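Local coordinates for Ras GTPase-activating-like protein IQGAP2 (Homo sapiens, PDB 5CJP) that probably binds the GTP-loaded form of Rho-family GTPases such as Cdc42 through a RasGAP-related domain, without speeding up GTP hydrolysis as true GAPs do, at residues E[6-9]-E[10-14]; E[82-85]-E[86-90]; E[173-176]-E[177-181]; E[232-236]-E[237-241]; E[294-297]-E[298-302]. One frame throughout, in Å; residues are numbered along the deposited sequence.

Contact 1: E[6-9]-E[10-14]; sequences ERRK and TLETY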
# COMPACT_ATOMS: atom_id res chain seq x y z
N GLU E 6 -30.24 -13.13 2.52
CA GLU E 6 -29.63 -13.18 1.20
C GLU E 6 -28.22 -12.63 1.18
O GLU E 6 -27.33 -13.21 0.55
CB GLU E 6 -30.49 -12.40 0.20
CG GLU E 6 -31.85 -13.03 -0.06
CD GLU E 6 -31.75 -14.36 -0.79
OE1 GLU E 6 -31.39 -14.35 -1.99
OE2 GLU E 6 -32.02 -15.40 -0.16
N ARG E 7 -28.01 -11.51 1.85
CA ARG E 7 -26.70 -10.89 1.90
C ARG E 7 -25.73 -11.70 2.75
O ARG E 7 -24.52 -11.54 2.63
CB ARG E 7 -26.79 -9.48 2.47
CG ARG E 7 -27.68 -8.55 1.68
CD ARG E 7 -27.61 -7.17 2.29
NE ARG E 7 -26.25 -6.65 2.23
CZ ARG E 7 -25.77 -5.69 3.03
NH1 ARG E 7 -26.56 -5.16 3.95
NH2 ARG E 7 -24.53 -5.26 2.88
N ARG E 8 -26.27 -12.56 3.61
CA ARG E 8 -25.44 -13.39 4.48
C ARG E 8 -24.87 -14.56 3.70
O ARG E 8 -23.69 -14.89 3.84
CB ARG E 8 -26.25 -13.92 5.66
CG ARG E 8 -26.90 -12.86 6.53
CD ARG E 8 -25.92 -11.80 7.06
NE ARG E 8 -24.68 -12.36 7.60
CZ ARG E 8 -24.61 -13.38 8.45
NH1 ARG E 8 -25.71 -13.99 8.87
NH2 ARG E 8 -23.41 -13.80 8.88
N LYS E 9 -25.71 -15.20 2.90
CA LYS E 9 -25.26 -16.33 2.09
C LYS E 9 -24.10 -15.84 1.22
O LYS E 9 -23.13 -16.56 0.97
CB LYS E 9 -26.41 -16.85 1.22
CG LYS E 9 -26.50 -18.37 1.12
CD LYS E 9 -25.25 -18.99 0.48
CE LYS E 9 -25.46 -20.46 0.15
NZ LYS E 9 -25.78 -21.28 1.36
N THR E 10 -24.22 -14.59 0.76
CA THR E 10 -23.20 -13.95 -0.06
C THR E 10 -22.01 -13.52 0.79
O THR E 10 -20.85 -13.78 0.45
CB THR E 10 -23.77 -12.71 -0.76
OG1 THR E 10 -24.67 -13.13 -1.78
CG2 THR E 10 -22.66 -11.86 -1.35
N LEU E 11 -22.31 -12.85 1.90
CA LEU E 11 -21.28 -12.38 2.81
C LEU E 11 -20.43 -13.58 3.24
O LEU E 11 -19.21 -13.48 3.40
CB LEU E 11 -21.90 -11.72 4.04
CG LEU E 11 -20.85 -11.07 4.94
CD1 LEU E 11 -20.41 -9.80 4.28
CD2 LEU E 11 -21.39 -10.79 6.31
N GLU E 12 -21.11 -14.70 3.44
CA GLU E 12 -20.45 -15.93 3.86
C GLU E 12 -19.62 -16.56 2.74
O GLU E 12 -18.65 -17.27 3.01
CB GLU E 12 -21.49 -16.92 4.39
CG GLU E 12 -22.06 -16.51 5.75
CD GLU E 12 -23.19 -17.41 6.21
OE1 GLU E 12 -24.21 -17.50 5.50
OE2 GLU E 12 -23.06 -18.04 7.29
N THR E 13 -19.98 -16.29 1.49
CA THR E 13 -19.24 -16.83 0.38
C THR E 13 -17.99 -15.96 0.21
O THR E 13 -16.94 -16.43 -0.25
CB THR E 13 -20.11 -16.84 -0.91
OG1 THR E 13 -21.29 -17.62 -0.67
CG2 THR E 13 -19.36 -17.46 -2.08
N TYR E 14 -18.09 -14.70 0.62
CA TYR E 14 -16.94 -13.79 0.53
C TYR E 14 -15.95 -14.07 1.64
O TYR E 14 -14.74 -14.04 1.41
CB TYR E 14 -17.40 -12.33 0.62
CG TYR E 14 -17.59 -11.68 -0.73
CD1 TYR E 14 -16.50 -11.23 -1.46
CD2 TYR E 14 -18.86 -11.55 -1.29
CE1 TYR E 14 -16.66 -10.67 -2.72
CE2 TYR E 14 -19.04 -10.99 -2.56
CZ TYR E 14 -17.93 -10.56 -3.28
OH TYR E 14 -18.08 -10.03 -4.55

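Contact 2: E[82-85]-E[86-90]; sequences QVQD and IVTGN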
# COMPACT_ATOMS: atom_id res chain seq x y z
N GLN E 82 -9.83 -37.23 -27.62
CA GLN E 82 -9.08 -37.44 -28.86
C GLN E 82 -7.80 -36.61 -28.93
O GLN E 82 -7.45 -36.10 -29.99
CB GLN E 82 -9.99 -37.10 -30.06
CG GLN E 82 -9.34 -37.19 -31.44
CD GLN E 82 -9.21 -35.83 -32.14
OE1 GLN E 82 -8.62 -35.72 -33.21
NE2 GLN E 82 -9.76 -34.79 -31.52
N VAL E 83 -7.08 -36.49 -27.82
CA VAL E 83 -5.87 -35.67 -27.82
C VAL E 83 -6.37 -34.34 -28.34
O VAL E 83 -7.57 -34.17 -28.50
CB VAL E 83 -4.79 -36.23 -28.79
CG1 VAL E 83 -3.54 -35.36 -28.75
CG2 VAL E 83 -4.45 -37.65 -28.42
N GLN E 84 -5.49 -33.40 -28.62
CA GLN E 84 -5.93 -32.11 -29.14
C GLN E 84 -6.99 -31.44 -28.25
O GLN E 84 -7.20 -30.23 -28.34
CB GLN E 84 -6.49 -32.28 -30.55
CG GLN E 84 -7.18 -31.03 -31.07
CD GLN E 84 -7.83 -31.20 -32.43
OE1 GLN E 84 -7.15 -31.29 -33.45
NE2 GLN E 84 -9.16 -31.25 -32.44
N ASP E 85 -7.64 -32.23 -27.41
CA ASP E 85 -8.66 -31.73 -26.50
C ASP E 85 -8.03 -30.93 -25.36
O ASP E 85 -8.65 -30.01 -24.83
CB ASP E 85 -9.51 -32.87 -25.93
CG ASP E 85 -10.59 -33.35 -26.90
OD1 ASP E 85 -11.34 -32.51 -27.42
OD2 ASP E 85 -10.71 -34.58 -27.12
N ILE E 86 -6.79 -31.28 -24.98
CA ILE E 86 -6.11 -30.55 -23.91
C ILE E 86 -5.77 -29.17 -24.45
O ILE E 86 -5.37 -28.30 -23.69
CB ILE E 86 -4.78 -31.19 -23.45
CG1 ILE E 86 -4.57 -32.53 -24.12
CG2 ILE E 86 -4.75 -31.33 -21.95
CD1 ILE E 86 -4.21 -32.38 -25.53
N VAL E 87 -5.93 -28.99 -25.75
CA VAL E 87 -5.65 -27.71 -26.37
C VAL E 87 -6.93 -26.93 -26.69
O VAL E 87 -7.04 -25.75 -26.35
CB VAL E 87 -4.83 -27.87 -27.67
CG1 VAL E 87 -4.58 -26.52 -28.28
CG2 VAL E 87 -3.51 -28.55 -27.38
N THR E 88 -7.88 -27.59 -27.34
CA THR E 88 -9.15 -26.93 -27.70
C THR E 88 -10.01 -26.66 -26.46
O THR E 88 -10.81 -25.72 -26.44
CB THR E 88 -9.98 -27.80 -28.68
OG1 THR E 88 -10.35 -29.03 -28.03
CG2 THR E 88 -9.18 -28.12 -29.94
N GLY E 89 -9.84 -27.49 -25.44
CA GLY E 89 -10.59 -27.35 -24.21
C GLY E 89 -10.18 -26.21 -23.32
O GLY E 89 -10.82 -25.97 -22.30
N ASN E 90 -9.09 -25.52 -23.67
CA ASN E 90 -8.61 -24.38 -22.89
C ASN E 90 -8.72 -24.63 -21.38
O ASN E 90 -9.34 -23.84 -20.66
CB ASN E 90 -9.41 -23.14 -23.29
CG ASN E 90 -8.96 -21.88 -22.56
OD1 ASN E 90 -9.79 -21.07 -22.13
ND2 ASN E 90 -7.65 -21.70 -22.42

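Contact 3: E[173-176]-E[177-181]; sequences LEAS and IENLR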
# COMPACT_ATOMS: atom_id res chain seq x y z
N LEU E 173 7.03 -6.41 -50.80
CA LEU E 173 6.75 -7.70 -50.19
C LEU E 173 8.06 -8.48 -50.11
O LEU E 173 8.38 -9.05 -49.07
CB LEU E 173 5.73 -8.48 -51.04
CG LEU E 173 5.40 -9.91 -50.59
CD1 LEU E 173 4.51 -9.89 -49.34
CD2 LEU E 173 4.72 -10.66 -51.72
N GLU E 174 8.81 -8.49 -51.22
CA GLU E 174 10.09 -9.20 -51.31
C GLU E 174 10.99 -8.82 -50.15
O GLU E 174 11.52 -9.69 -49.46
CB GLU E 174 10.81 -8.85 -52.63
CG GLU E 174 10.21 -9.38 -53.92
CD GLU E 174 10.29 -10.89 -54.04
OE1 GLU E 174 9.92 -11.42 -55.11
OE2 GLU E 174 10.73 -11.54 -53.07
N ALA E 175 11.16 -7.52 -49.96
CA ALA E 175 12.00 -6.98 -48.90
C ALA E 175 11.44 -7.35 -47.53
O ALA E 175 12.19 -7.80 -46.65
CB ALA E 175 12.09 -5.46 -49.03
N SER E 176 10.14 -7.15 -47.34
CA SER E 176 9.50 -7.48 -46.07
C SER E 176 9.81 -8.92 -45.70
O SER E 176 10.07 -9.23 -44.54
CB SER E 176 7.99 -7.28 -46.16
OG SER E 176 7.64 -5.91 -46.04
N ILE E 177 9.77 -9.80 -46.68
CA ILE E 177 10.05 -11.20 -46.43
C ILE E 177 11.50 -11.38 -46.02
O ILE E 177 11.84 -12.32 -45.32
CB ILE E 177 9.77 -12.04 -47.67
CG1 ILE E 177 8.30 -11.87 -48.05
CG2 ILE E 177 10.10 -13.50 -47.42
CD1 ILE E 177 7.99 -12.43 -49.39
N GLU E 178 12.35 -10.46 -46.47
CA GLU E 178 13.76 -10.56 -46.13
C GLU E 178 13.93 -10.05 -44.72
O GLU E 178 14.56 -10.70 -43.89
CB GLU E 178 14.61 -9.72 -47.08
CG GLU E 178 15.61 -10.55 -47.86
CD GLU E 178 16.59 -11.27 -46.95
OE1 GLU E 178 17.49 -10.59 -46.41
OE2 GLU E 178 16.45 -12.50 -46.78
N ASN E 179 13.35 -8.89 -44.46
CA ASN E 179 13.41 -8.28 -43.14
C ASN E 179 12.84 -9.24 -42.10
O ASN E 179 13.48 -9.54 -41.10
CB ASN E 179 12.59 -6.98 -43.11
CG ASN E 179 13.21 -5.87 -43.95
OD1 ASN E 179 14.30 -5.38 -43.65
ND2 ASN E 179 12.52 -5.48 -45.01
N LEU E 180 11.63 -9.73 -42.37
CA LEU E 180 10.94 -10.64 -41.46
C LEU E 180 11.79 -11.84 -41.08
O LEU E 180 11.93 -12.16 -39.89
CB LEU E 180 9.62 -11.13 -42.09
CG LEU E 180 8.33 -11.15 -41.25
CD1 LEU E 180 7.28 -11.99 -41.98
CD2 LEU E 180 8.56 -11.74 -39.86
N ARG E 181 12.37 -12.50 -42.07
CA ARG E 181 13.20 -13.67 -41.82
C ARG E 181 14.41 -13.34 -40.97
O ARG E 181 14.88 -14.16 -40.19
CB ARG E 181 13.66 -14.29 -43.14
CG ARG E 181 14.26 -15.68 -42.97
CD ARG E 181 15.57 -15.78 -43.70
NE ARG E 181 16.56 -14.88 -43.12
CZ ARG E 181 17.46 -14.20 -43.82
NH1 ARG E 181 17.50 -14.30 -45.14
NH2 ARG E 181 18.33 -13.41 -43.19

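Contact 4: E[232-236]-E[237-241]; sequences LLYYR and YMNPA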
# COMPACT_ATOMS: atom_id res chain seq x y z
N LEU E 232 2.00 -25.26 -25.32
CA LEU E 232 2.17 -24.72 -23.97
C LEU E 232 3.36 -23.77 -23.87
O LEU E 232 3.22 -22.63 -23.44
CB LEU E 232 2.38 -25.87 -22.97
CG LEU E 232 2.90 -25.50 -21.57
CD1 LEU E 232 1.90 -24.59 -20.84
CD2 LEU E 232 3.14 -26.78 -20.77
N LEU E 233 4.52 -24.26 -24.28
CA LEU E 233 5.76 -23.49 -24.20
C LEU E 233 5.84 -22.31 -25.15
O LEU E 233 6.33 -21.25 -24.78
CB LEU E 233 6.95 -24.40 -24.42
CG LEU E 233 7.07 -25.54 -23.42
CD1 LEU E 233 8.34 -26.31 -23.72
CD2 LEU E 233 7.11 -24.98 -21.99
N TYR E 234 5.34 -22.50 -26.36
CA TYR E 234 5.41 -21.43 -27.33
C TYR E 234 4.18 -20.57 -27.54
O TYR E 234 4.18 -19.39 -27.18
CB TYR E 234 5.88 -21.95 -28.70
CG TYR E 234 6.26 -20.80 -29.59
CD1 TYR E 234 7.37 -20.02 -29.29
CD2 TYR E 234 5.40 -20.36 -30.59
CE1 TYR E 234 7.60 -18.80 -29.94
CE2 TYR E 234 5.62 -19.14 -31.24
CZ TYR E 234 6.72 -18.37 -30.90
OH TYR E 234 6.90 -17.14 -31.48
N TYR E 235 3.13 -21.13 -28.14
CA TYR E 235 1.93 -20.34 -28.42
C TYR E 235 1.29 -19.73 -27.19
O TYR E 235 0.78 -18.63 -27.22
CB TYR E 235 0.89 -21.20 -29.15
CG TYR E 235 -0.30 -20.41 -29.65
CD1 TYR E 235 -0.19 -19.59 -30.77
CD2 TYR E 235 -1.52 -20.44 -28.98
CE1 TYR E 235 -1.25 -18.84 -31.22
CE2 TYR E 235 -2.60 -19.69 -29.41
CZ TYR E 235 -2.46 -18.88 -30.53
OH TYR E 235 -3.53 -18.13 -30.98
N ARG E 236 1.32 -20.47 -26.09
CA ARG E 236 0.72 -20.01 -24.86
C ARG E 236 1.64 -19.21 -23.95
O ARG E 236 1.27 -18.13 -23.47
CB ARG E 236 0.14 -21.23 -24.13
CG ARG E 236 -1.39 -21.29 -24.12
CD ARG E 236 -1.89 -20.17 -23.19
NE ARG E 236 -3.26 -20.30 -22.68
CZ ARG E 236 -3.88 -21.45 -22.43
NH1 ARG E 236 -3.29 -22.61 -22.67
NH2 ARG E 236 -5.09 -21.42 -21.90
N TYR E 237 2.86 -19.70 -23.72
CA TYR E 237 3.79 -19.02 -22.82
C TYR E 237 4.53 -17.79 -23.32
O TYR E 237 4.41 -16.72 -22.74
CB TYR E 237 4.80 -20.04 -22.29
CG TYR E 237 5.82 -19.47 -21.33
CD1 TYR E 237 5.42 -18.75 -20.19
CD2 TYR E 237 7.20 -19.67 -21.53
CE1 TYR E 237 6.36 -18.25 -19.28
CE2 TYR E 237 8.15 -19.18 -20.63
CZ TYR E 237 7.72 -18.47 -19.51
OH TYR E 237 8.66 -17.98 -18.61
N MET E 238 5.31 -17.92 -24.38
CA MET E 238 6.09 -16.78 -24.85
C MET E 238 5.64 -16.01 -26.08
O MET E 238 5.94 -14.83 -26.20
CB MET E 238 7.54 -17.19 -25.04
CG MET E 238 7.77 -18.21 -26.11
SD MET E 238 9.48 -18.70 -25.97
CE MET E 238 9.31 -20.46 -25.43
N ASN E 239 4.91 -16.65 -26.99
CA ASN E 239 4.47 -15.96 -28.20
C ASN E 239 3.69 -14.68 -27.84
O ASN E 239 3.78 -13.66 -28.53
CB ASN E 239 3.65 -16.89 -29.08
CG ASN E 239 3.62 -16.46 -30.53
OD1 ASN E 239 4.65 -16.05 -31.08
ND2 ASN E 239 2.46 -16.56 -31.15
N PRO E 240 2.88 -14.73 -26.77
CA PRO E 240 2.15 -13.51 -26.43
C PRO E 240 3.08 -12.38 -25.99
O PRO E 240 2.80 -11.21 -26.21
CB PRO E 240 1.23 -13.98 -25.30
CG PRO E 240 0.89 -15.38 -25.73
CD PRO E 240 2.24 -15.92 -26.16
N ALA E 241 4.21 -12.73 -25.38
CA ALA E 241 5.14 -11.71 -24.92
C ALA E 241 5.88 -11.07 -26.10
O ALA E 241 6.35 -9.92 -26.02
CB ALA E 241 6.11 -12.29 -23.94

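Contact 5: E[294-297]-E[298-302]; sequences NNYL and SETYQ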
# COMPACT_ATOMS: atom_id res chain seq x y z
N ASN E 294 8.98 -21.33 -46.74
CA ASN E 294 8.73 -22.70 -46.34
C ASN E 294 9.98 -23.51 -46.05
O ASN E 294 9.92 -24.50 -45.31
CB ASN E 294 7.88 -23.41 -47.39
CG ASN E 294 6.49 -22.84 -47.47
OD1 ASN E 294 6.07 -22.12 -46.57
ND2 ASN E 294 5.77 -23.17 -48.53
N ASN E 295 11.10 -23.11 -46.63
CA ASN E 295 12.34 -23.82 -46.39
C ASN E 295 12.82 -23.45 -45.00
O ASN E 295 13.27 -24.30 -44.24
CB ASN E 295 13.39 -23.44 -47.43
CG ASN E 295 12.96 -23.78 -48.84
OD1 ASN E 295 12.71 -24.95 -49.15
ND2 ASN E 295 12.87 -22.77 -49.70
N TYR E 296 12.71 -22.16 -44.66
CA TYR E 296 13.12 -21.68 -43.35
C TYR E 296 12.18 -22.25 -42.29
O TYR E 296 12.62 -22.64 -41.21
CB TYR E 296 13.09 -20.14 -43.30
CG TYR E 296 13.33 -19.54 -41.91
CD1 TYR E 296 14.57 -19.64 -41.28
CD2 TYR E 296 12.32 -18.83 -41.26
CE1 TYR E 296 14.81 -19.05 -40.02
CE2 TYR E 296 12.54 -18.23 -40.00
CZ TYR E 296 13.78 -18.34 -39.39
OH TYR E 296 14.00 -17.70 -38.17
N LEU E 297 10.89 -22.29 -42.61
CA LEU E 297 9.91 -22.81 -41.69
C LEU E 297 10.20 -24.23 -41.29
O LEU E 297 10.04 -24.59 -40.14
CB LEU E 297 8.50 -22.73 -42.29
CG LEU E 297 7.88 -21.34 -42.35
CD1 LEU E 297 6.49 -21.40 -42.98
CD2 LEU E 297 7.80 -20.78 -40.96
N SER E 298 10.63 -25.05 -42.24
CA SER E 298 10.91 -26.45 -41.96
C SER E 298 12.19 -26.67 -41.17
O SER E 298 12.33 -27.68 -40.49
CB SER E 298 10.99 -27.25 -43.26
OG SER E 298 9.82 -27.07 -44.03
N GLU E 299 13.13 -25.74 -41.27
CA GLU E 299 14.38 -25.85 -40.53
C GLU E 299 14.07 -25.40 -39.10
O GLU E 299 14.50 -26.02 -38.12
CB GLU E 299 15.46 -24.95 -41.13
CG GLU E 299 15.72 -25.17 -42.61
CD GLU E 299 16.80 -24.24 -43.16
OE1 GLU E 299 16.68 -23.01 -42.97
OE2 GLU E 299 17.75 -24.75 -43.78
N THR E 300 13.33 -24.30 -39.02
CA THR E 300 12.94 -23.73 -37.74
C THR E 300 12.11 -24.71 -36.93
O THR E 300 12.27 -24.81 -35.72
CB THR E 300 12.18 -22.43 -37.94
OG1 THR E 300 13.05 -21.48 -38.57
CG2 THR E 300 11.72 -21.88 -36.60
N TYR E 301 11.23 -25.45 -37.60
CA TYR E 301 10.41 -26.44 -36.92
C TYR E 301 11.34 -27.49 -36.29
O TYR E 301 11.18 -27.86 -35.13
CB TYR E 301 9.45 -27.12 -37.90
CG TYR E 301 8.87 -28.41 -37.34
CD1 TYR E 301 8.00 -28.39 -36.25
CD2 TYR E 301 9.25 -29.65 -37.86
CE1 TYR E 301 7.53 -29.57 -35.67
CE2 TYR E 301 8.79 -30.85 -37.29
CZ TYR E 301 7.93 -30.79 -36.19
OH TYR E 301 7.49 -31.94 -35.60
N GLN E 302 12.31 -27.95 -37.07
CA GLN E 302 13.25 -28.94 -36.58
C GLN E 302 13.99 -28.44 -35.34
O GLN E 302 14.33 -29.22 -34.45
CB GLN E 302 14.26 -29.31 -37.68
CG GLN E 302 13.69 -30.17 -38.80
CD GLN E 302 12.96 -31.38 -38.28
OE1 GLN E 302 13.42 -32.03 -37.34
NE2 GLN E 302 11.82 -31.70 -38.88

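Contact 1: E[6-9]-E[10-14]
Arg-7 and Leu-11, with Arg-8 and Glu-12 one step on, set the helical repeat that joins residues 6-9 to residues 10-14. Leu-11 N donates to Arg-7 O at 2.7 Å, and Glu-12 N to Arg-8 O at 2.6 Å. Just before them, the bond from Thr-10 N to Glu-6 O is weak at 3.4 Å. Just after, the bond from Thr-13 N to Lys-9 O is weak as well, but the threonine hydroxyl supports it. Thr-13 OG1 gives its proton to Lys-9 O at 2.7 Å. It can do so because chi1 of -58° sets OG1 anti to its own carbonyl carbon and turns it back along the helix.

The remaining side chains meet more loosely. Leu-11 brings CD2 up to the edge of the Arg-8 guanidinium, close to its plane, 3.9 Å from Arg-8 NE. Arg-8 is bent at chi2 and chi3, which folds its end over the Leu-11 and Glu-12 side. Even so, Arg-8 NH2 stays 4.5 Å from Glu-12 OE2, and the carboxylate oxygen lies well out of the guanidinium plane, so the two share a field of opposite charge and no directed bond. Elsewhere, Leu-11 packs on strand 337-343 of its own chain, Arg-7 forms a salt bridge with an acidic side chain of the bound partner protein, and Lys-9 and Thr-13 lie against a second subunit. What remains local is the i to i+4 pattern of an alpha-helix's early turns, with a threonine hydroxyl bonded to the carbonyl four residues back.

Contact 2: E[82-85]-E[86-90]
Gln-84 O faces the N-H of Thr-88, and this backbone bond starts the short helix 85-88. Thr-88 N donates at 2.9 Å and 168° to Gln-84 O, lying in the carbonyl plane. The Thr-88 hydroxyl adds a weak bond to the same oxygen, and Gly-89 N reaches Asp-85 O at 2.9 Å. Gln-84 holds the N-cap position, just ahead of the helix.

A carboxylate provides the polar side-chain part. Asp-85 has CG anti to its carbonyl carbon (chi1 -80°), which swings the carboxylate back over the incoming loop. There Gln-82 N meets Asp-85 OD2 at 2.8 Å, nearly head-on to the C-O bond, and Asp-81 N donates to the same oxygen. With the carboxylate cut back to an alanine, Gln-82 N and Asp-81 N would probably lose their common acceptor and the loop before the helix be freer to shift. Asp-85 OD1 sits 3.7 Å from Thr-88 OG1, too long to count as a bond.

Apolar contacts complete the turn. Gln-84 CG lies 3.7 Å from Thr-88 CG2, the two side chains passing at a slant, and Val-83 CG1 is 4.4 Å from Ile-86 CD1. By comparison with catalytic RasGAPs, Thr-88 probably occupies the place of the arginine finger. The turn faces the bound partner protein and its nucleotide, Gln-84 being near the GTP ribose. On the inner side, Val-83 and Ile-86 press on Ile-213 of helix 200-216 and on Ile-228 of helix 222-243, where Val-87 also touches Asn-231.

Contact 3: E[173-176]-E[177-181]
Leu-173 and Ile-177 carry the close-packed side of this helical turn. Ile-177 CD1 lies 3.8 Å from Leu-173 CG, the two side chains slanting across each other. The contact follows from the isoleucine torsions: CG1 is anti to the carbonyl carbon (chi1 -60°) and the chain then runs on extended, so CD1 is carried back toward the preceding turn. Beneath them Ile-177 N donates to Leu-173 O at 2.9 Å. The same regular spacing continues with a bond of 2.7 Å from Asn-179 N to Ala-175 O, nearly straight at 169°, and another of 2.7 Å from Leu-180 N to Ser-176 O. Ser-176 is buried, and its OG is bonded to Asn-130 N, which ties this face of the helix to the neighbouring loop.

The other side is looser and faces solvent. Both backbone bonds of Glu-178 N, to Glu-174 O and to Ala-175 O, are weak. Ala-175 CB comes no nearer than 4.0 Å to Asn-179 ND2. Glu-178 turns its end away from residues 173-176, and its OE2 forms a salt bridge of 2.7 Å with Arg-181 NH1, one turn along the surface.

Within the fold this is a piece of the long helix 167-193. Leu-180 is wedged against Ser-269, Val-270 and Val-273 of helix 261-278, Ile-177 rests on Met-293, and Arg-181 lies against Tyr-296 of helix 294-311.

Contact 4: E[232-236]-E[237-241]
Tyr-237 N and Leu-232 O open the backbone bonding here with a 3.0 Å link that spans five residues, a wider pi-type turn. Another such step follows, Asn-239 N to Tyr-234 O at 2.8 Å. The axes of residues 232-236 and 237-241 stand 24° apart. Pro-240 has no N-H to give, and the helix kinks where residues 240 and 241 lack a bond to the turn before.

The aromatic contacts centre on Tyr-234. Asn-239 lays CB over one ring face, a CH-pi contact of 4.1 Å to the centroid. Met-238 comes in obliquely, its chain at about a right angle to the tyrosine: CG is 3.7 Å from Tyr-234 CD1, and SD makes a Met-aromatic contact.

Tyr-234, Tyr-235 and Arg-236, followed by the Pro-Ala pair, fit the FLRxxxPA signature of RasGAPs, with Tyr-Tyr in place of Phe-Leu.

Tyr-234 OH makes a weak bond, 2.5 Å, to Asn-239 OD1, with ring and amide planes 41° apart; CG of the asparagine stands anti to the backbone N (chi1 -157°), which brings the amide across the ring. Asn-239 ND2 instead donates to an aromatic side chain of the bound partner protein, and the Tyr-235 ring stacks on an aromatic side chain of that protein.

Contact 5: E[294-297]-E[298-302]
Tyr-296 O is gripped by two groups of Thr-300. The backbone N-H of Thr-300 comes in nearly straight, 2.8 Å from Tyr-296 O with an angle of 165°. Thr-300 OG1 donates to the same oxygen at 2.9 Å, from above the carbonyl plane. The hydroxyl is brought there by chi1 of -63°, which sets OG1 anti to its own carbonyl carbon and back toward the previous turn. A weak bond from Glu-299 N also reaches Tyr-296 O.

That placement sets Thr-300 OG1 over the Tyr-296 ring as well, above its centre and 3.2 Å from its plane. On the tyrosine, chi1 of 173° carries CG away from the backbone N and lays one ring face across the threonine. Glu-299 OE1 approaches the same ring obliquely, 4.3 Å from Tyr-296 CD1.

The pattern is a helix whose serine and threonine hydroxyls bond to carbonyls four residues back, and it occurs twice in the opening of helix 294-311. Ser-298 OG donates at 2.9 Å to Asn-294 O, nearly along the C=O axis, while Ser-298 N meets the same oxygen from above the carbonyl plane. Asn-294 in turn uses its OD1 on Phe-283 N in the preceding loop.

Beyond Thr-300, the Tyr-296 ring lies on Thr-184 and Leu-188 of helix 167-193, and its OH has a weak bond to Asp-185. Replacing the tyrosine with an alanine would probably uncover Thr-300 OG1, open a gap against helix 167-193 and leave Asp-185 without that partner. Next to it, Leu-297 packs on Val-273 and Ala-277 of helix 261-278.

Contact 4 is the core of the set: every touching residue is buried, and aromatic rings and an amide dominate. Contact 2 is a surface turn held by backbone bonds and a carboxylate. The two touch through Asn-90 and Arg-236, their centres 16 Å apart, and both face the bound partner protein. Contacts 3 and 5 are partly buried, lie on one side of the chain and meet where Arg-181 packs on Tyr-296; both rest on helix 261-278, contact 3 with apolar packing and a surface salt bridge, contact 5 with hydroxyl-to-carbonyl bonds. Contact 1, about 59 Å from contact 3 between centres, shares its hydroxyl chemistry with contact 5 but touches a second subunit and also the partner protein.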